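Local coordinates for putative c-1-tetrahydrofolate synthase, cytoplasmic (PDB 4A26), which probably interconverts methylene-, methenyl- and formyl-tetrahydrofolate as a homodimeric NADP-dependent dehydrogenase and cyclohydrolase of one-carbon metabolism, at residues A[41-46]-A[81-86]; A[99-104]-A[116-121]. One frame throughout, in Å; residues are numbered along the deposited sequence.

Contact 1: residues A[41-46]-A[81-86]; sequences ASIIVG and EVLEVN
L83 lays its CD1 methyl over two branches of strand 41-45 at once. L83 CD1 meets I43 CG2 at 3.6 Å. The same methyl, CD1 of L83, also touches V45 CG2 at 3.8 Å. I43 and V45 are two apart on an extended strand, so both aim their CB at the helix, while I44 between them turns the other way, onto S51 and K52 of helix 49-64. The leucine bond from CA does not aim squarely at the strand; its CG stands anti to the backbone N (chi1 172°), and the methyl end thus comes nearer than the start of the side chain. Helix 81-86 runs nearly antiparallel to the strand, at 167° between the two directions, with the short axes 10.4 Å apart at closest approach. This is the geometry of a helix packed on one face of a parallel α/β sheet, here the three-stranded sheet of the tetrahydrofolate dehydrogenase/cyclohydrolase catalytic domain, in which 39-45 is the central strand. The other end of I43 reaches further down the helix, its CD1 lying 4.2 Å from the backbone C of N86, and the same side chain continues onto V87 and L90. N86 has its amide turned back along its own helix: ND2 bonds to V82 O at 2.6 Å. V82 O also accepts the helical bond from N86 N, and the two donors approach it from opposite faces of the carbonyl plane.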
loop_
_atom_site.group_PDB
_atom_site.type_symbol
_atom_site.label_atom_id
_atom_site.label_comp_id
_atom_site.label_asym_id
_atom_site.label_seq_id
_atom_site.Cartn_x
_atom_site.Cartn_y
_atom_site.Cartn_z
ATOM N N ALA A 41 9.226 19.602 -14.231
ATOM C CA ALA A 41 10.528 20.019 -13.743
ATOM C C ALA A 41 11.338 18.804 -13.331
ATOM O O ALA A 41 10.794 17.843 -12.792
ATOM C CB ALA A 41 10.369 20.963 -12.566
ATOM N N SER A 42 12.640 18.847 -13.592
ATOM C CA SER A 42 13.548 17.802 -13.137
ATOM C C SER A 42 14.756 18.415 -12.445
ATOM O O SER A 42 15.159 19.536 -12.760
ATOM C CB SER A 42 13.999 16.918 -14.304
ATOM O OG SER A 42 14.670 17.677 -15.288
ATOM N N ILE A 43 15.316 17.675 -11.493
ATOM C CA ILE A 43 16.575 18.042 -10.869
ATOM C C ILE A 43 17.563 16.904 -11.089
ATOM O O ILE A 43 17.275 15.755 -10.771
ATOM C CB ILE A 43 16.413 18.321 -9.359
ATOM C CG1 ILE A 43 15.461 19.495 -9.130
ATOM C CG2 ILE A 43 17.754 18.649 -8.738
ATOM C CD1 ILE A 43 15.137 19.753 -7.673
ATOM N N ILE A 44 18.714 17.233 -11.663
ATOM C CA ILE A 44 19.803 16.282 -11.829
ATOM C C ILE A 44 21.039 16.872 -11.160
ATOM O O ILE A 44 21.303 18.073 -11.275
ATOM C CB ILE A 44 20.076 15.961 -13.322
ATOM C CG1 ILE A 44 21.096 14.826 -13.453
ATOM C CG2 ILE A 44 20.565 17.194 -14.071
ATOM C CD1 ILE A 44 21.433 14.476 -14.889
ATOM N N VAL A 45 21.772 16.023 -10.442
ATOM C CA VAL A 45 22.951 16.436 -9.692
ATOM C C VAL A 45 24.171 15.710 -10.246
ATOM O O VAL A 45 24.154 14.492 -10.435
ATOM C CB VAL A 45 22.787 16.134 -8.192
ATOM C CG1 VAL A 45 24.068 16.466 -7.428
ATOM C CG2 VAL A 45 21.607 16.909 -7.630
ATOM N N GLY A 46 25.228 16.468 -10.504
ATOM C CA GLY A 46 26.396 15.935 -11.189
ATOM C C GLY A 46 26.154 15.846 -12.683
ATOM O O GLY A 46 25.273 16.521 -13.215
ATOM N N GLU A 81 21.520 20.594 1.716
ATOM C CA GLU A 81 20.728 21.799 1.992
ATOM C C GLU A 81 20.411 22.539 0.693
ATOM O O GLU A 81 19.259 22.894 0.444
ATOM C CB GLU A 81 21.467 22.737 2.965
ATOM C CG GLU A 81 20.579 23.418 4.026
ATOM C CD GLU A 81 19.594 24.439 3.452
ATOM O OE1 GLU A 81 18.603 24.025 2.806
ATOM O OE2 GLU A 81 19.795 25.658 3.671
ATOM N N VAL A 82 21.433 22.740 -0.136
ATOM C CA VAL A 82 21.294 23.509 -1.372
ATOM C C VAL A 82 20.413 22.788 -2.396
ATOM O O VAL A 82 19.614 23.424 -3.078
ATOM C CB VAL A 82 22.671 23.835 -1.993
ATOM C CG1 VAL A 82 22.505 24.532 -3.332
ATOM C CG2 VAL A 82 23.488 24.695 -1.045
ATOM N N LEU A 83 20.556 21.470 -2.503
ATOM C CA LEU A 83 19.655 20.664 -3.332
ATOM C C LEU A 83 18.208 20.901 -2.917
ATOM O O LEU A 83 17.363 21.231 -3.744
ATOM C CB LEU A 83 19.983 19.168 -3.205
ATOM C CG LEU A 83 19.012 18.183 -3.870
ATOM C CD1 LEU A 83 18.982 18.406 -5.380
ATOM C CD2 LEU A 83 19.379 16.746 -3.540
ATOM N N GLU A 84 17.936 20.727 -1.629
ATOM C CA GLU A 84 16.583 20.870 -1.089
ATOM C C GLU A 84 16.002 22.271 -1.294
ATOM O O GLU A 84 14.796 22.419 -1.477
ATOM C CB GLU A 84 16.569 20.511 0.400
ATOM C CG GLU A 84 16.774 19.028 0.678
ATOM C CD GLU A 84 16.445 18.648 2.105
ATOM O OE1 GLU A 84 16.598 19.500 3.010
ATOM O OE2 GLU A 84 16.025 17.490 2.322
ATOM N N VAL A 85 16.859 23.291 -1.256
ATOM C CA VAL A 85 16.443 24.666 -1.542
ATOM C C VAL A 85 15.885 24.766 -2.959
ATOM O O VAL A 85 14.815 25.343 -3.174
ATOM C CB VAL A 85 17.614 25.668 -1.372
ATOM C CG1 VAL A 85 17.340 26.965 -2.126
ATOM C CG2 VAL A 85 17.871 25.937 0.103
ATOM N N ASN A 86 16.609 24.196 -3.920
ATOM C CA ASN A 86 16.147 24.158 -5.308
ATOM C C ASN A 86 14.876 23.337 -5.472
ATOM O O ASN A 86 14.031 23.669 -6.300
ATOM C CB ASN A 86 17.234 23.620 -6.238
ATOM C CG ASN A 86 18.395 24.576 -6.383
ATOM O OD1 ASN A 86 18.440 25.378 -7.318
ATOM N ND2 ASN A 86 19.334 24.509 -5.452
#

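Contact 2: residues A[99-104]-A[116-121]; sequences IIVQLP and EKIHPH
I118 and I99 bring their side chains together where the chain leaves helix 111-116. Just before I118, K117 packs its side chain on E84 of helix 80-91, and its carbonyl O accepts a hydrogen bond from the side chain of N91. I118 itself carries the contact. With CG1 of I118 anti to its own carbonyl carbon (chi1 -64°), the two side chains slide past each other in opposite directions, and the CG1–CD1 branch of I118 lies against the short CG2 branch of I99. I118 CG1 lies 4.0 Å from I99 CG2, and I118 CD1 comes 3.9 Å from the backbone I99 O. The same end methyl extends toward the next residue of the strand whose CB points at this loop, with I118 CD1 at 4.4 Å from V101 CG2, a looser touch. The CA atoms of I99 and I118, the nearest such pair of the two segments, are 7.3 Å apart. H119 follows, its backbone N donating to the N91 side-chain oxygen, so one asparagine amide holds the main chain on both sides of I118. Beyond H121, K122 makes a backbone hydrogen bond with I99. An apolar side chain of the connecting loop thus covers an outer strand of the three-stranded parallel sheet, in the α/β fold of the catalytic domain.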
loop_
_atom_site.group_PDB
_atom_site.type_symbol
_atom_site.label_atom_id
_atom_site.label_comp_id
_atom_site.label_asym_id
_atom_site.label_seq_id
_atom_site.Cartn_x
_atom_site.Cartn_y
_atom_site.Cartn_z
ATOM N N ILE A 99 7.447 17.418 -10.481
ATOM C CA ILE A 99 8.834 17.529 -10.030
ATOM C C ILE A 99 9.443 16.145 -9.864
ATOM O O ILE A 99 8.981 15.358 -9.041
ATOM C CB ILE A 99 8.936 18.281 -8.681
ATOM C CG1 ILE A 99 8.494 19.739 -8.842
ATOM C CG2 ILE A 99 10.361 18.234 -8.141
ATOM C CD1 ILE A 99 8.437 20.520 -7.536
ATOM N N ILE A 100 10.471 15.848 -10.656
ATOM C CA ILE A 100 11.245 14.618 -10.482
ATOM C C ILE A 100 12.711 14.941 -10.199
ATOM O O ILE A 100 13.264 15.891 -10.747
ATOM C CB ILE A 100 11.145 13.666 -11.701
ATOM C CG1 ILE A 100 11.524 14.375 -13.007
ATOM C CG2 ILE A 100 9.745 13.111 -11.811
ATOM C CD1 ILE A 100 11.914 13.425 -14.128
ATOM N N VAL A 101 13.316 14.154 -9.315
ATOM C CA VAL A 101 14.741 14.223 -9.053
ATOM C C VAL A 101 15.357 12.999 -9.690
ATOM O O VAL A 101 15.002 11.873 -9.335
ATOM C CB VAL A 101 15.042 14.214 -7.550
ATOM C CG1 VAL A 101 16.525 14.008 -7.311
ATOM C CG2 VAL A 101 14.567 15.510 -6.909
ATOM N N GLN A 102 16.265 13.217 -10.638
ATOM C CA GLN A 102 16.853 12.119 -11.402
ATOM C C GLN A 102 17.802 11.307 -10.530
ATOM O O GLN A 102 18.724 11.858 -9.924
ATOM C CB GLN A 102 17.592 12.652 -12.628
ATOM C CG GLN A 102 18.035 11.570 -13.611
ATOM C CD GLN A 102 16.871 10.779 -14.192
ATOM O OE1 GLN A 102 15.810 11.338 -14.497
ATOM N NE2 GLN A 102 17.069 9.472 -14.352
ATOM N N LEU A 103 17.566 9.998 -10.478
ATOM C CA LEU A 103 18.328 9.096 -9.618
ATOM C C LEU A 103 19.280 8.230 -10.449
ATOM O O LEU A 103 19.046 8.022 -11.640
ATOM C CB LEU A 103 17.365 8.205 -8.827
ATOM C CG LEU A 103 16.390 8.919 -7.883
ATOM C CD1 LEU A 103 15.327 7.958 -7.376
ATOM C CD2 LEU A 103 17.131 9.569 -6.719
ATOM N N PRO A 104 20.363 7.725 -9.829
ATOM C CA PRO A 104 20.802 7.961 -8.452
ATOM C C PRO A 104 21.640 9.226 -8.284
ATOM O O PRO A 104 22.464 9.546 -9.140
ATOM C CB PRO A 104 21.656 6.730 -8.146
ATOM C CG PRO A 104 22.224 6.345 -9.455
ATOM C CD PRO A 104 21.176 6.685 -10.486
ATOM N N GLU A 116 11.540 13.827 0.071
ATOM C CA GLU A 116 10.531 14.194 1.073
ATOM C C GLU A 116 10.200 15.689 0.987
ATOM O O GLU A 116 9.070 16.093 1.275
ATOM C CB GLU A 116 11.000 13.819 2.491
ATOM C CG GLU A 116 9.914 13.196 3.384
ATOM C CD GLU A 116 9.602 11.729 3.047
ATOM O OE1 GLU A 116 9.959 11.261 1.939
ATOM O OE2 GLU A 116 8.989 11.039 3.895
ATOM N N LYS A 117 11.185 16.492 0.574
ATOM C CA LYS A 117 11.003 17.934 0.351
ATOM C C LYS A 117 9.954 18.253 -0.707
ATOM O O LYS A 117 9.323 19.308 -0.648
ATOM C CB LYS A 117 12.323 18.603 -0.062
ATOM C CG LYS A 117 13.115 19.186 1.087
ATOM C CD LYS A 117 12.629 20.580 1.483
ATOM C CE LYS A 117 13.314 21.063 2.763
ATOM N NZ LYS A 117 12.897 22.437 3.178
ATOM N N ILE A 118 9.786 17.364 -1.683
ATOM C CA ILE A 118 8.814 17.593 -2.749
ATOM C C ILE A 118 7.414 17.637 -2.149
ATOM O O ILE A 118 7.077 16.829 -1.284
ATOM C CB ILE A 118 8.865 16.501 -3.844
ATOM C CG1 ILE A 118 10.222 16.507 -4.558
ATOM C CG2 ILE A 118 7.750 16.715 -4.864
ATOM C CD1 ILE A 118 10.476 15.267 -5.398
ATOM N N HIS A 119 6.615 18.598 -2.599
ATOM C CA HIS A 119 5.238 18.712 -2.156
ATOM C C HIS A 119 4.425 17.552 -2.735
ATOM O O HIS A 119 4.540 17.251 -3.924
ATOM C CB HIS A 119 4.651 20.062 -2.572
ATOM C CG HIS A 119 4.967 21.169 -1.617
ATOM N ND1 HIS A 119 4.115 22.230 -1.396
ATOM C CD2 HIS A 119 6.030 21.365 -0.801
ATOM C CE1 HIS A 119 4.648 23.040 -0.499
ATOM N NE2 HIS A 119 5.810 22.539 -0.122
ATOM N N PRO A 120 3.614 16.884 -1.891
ATOM C CA PRO A 120 2.812 15.734 -2.319
ATOM C C PRO A 120 2.083 15.922 -3.646
ATOM O O PRO A 120 1.980 14.968 -4.422
ATOM C CB PRO A 120 1.799 15.582 -1.184
ATOM C CG PRO A 120 2.518 16.068 0.012
ATOM C CD PRO A 120 3.446 17.156 -0.451
ATOM N N HIS A 121 1.594 17.137 -3.899
ATOM C CA HIS A 121 0.805 17.428 -5.100
ATOM C C HIS A 121 1.645 17.710 -6.356
ATOM O O HIS A 121 1.085 17.927 -7.430
ATOM C CB HIS A 121 -0.194 18.574 -4.834
ATOM C CG HIS A 121 0.430 19.939 -4.764
ATOM N ND1 HIS A 121 0.842 20.513 -3.580
ATOM C CD2 HIS A 121 0.689 20.851 -5.733
ATOM C CE1 HIS A 121 1.339 21.712 -3.824
ATOM N NE2 HIS A 121 1.256 21.942 -5.122
#

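Overall arrangement
The two contacts have centres 9 Å apart and come in series along the chain, contact 1 closing before contact 2 opens, with helix 80-91 leading into strand 98-101. They share one parallel sheet: 39-45 is its central strand and 98-101 an outer neighbour. The strands are directly joined, with probable backbone hydrogen bonds from I43 N to I100 O (2.8 Å) and from Q102 N to I43 O (2.7 Å). On the covering side, V87 of helix 80-91 is shared by the two contacts, since it also touches I118. Helix 80-91 and the loop 116-121 thus lie side by side over the same face of the catalytic-domain sheet.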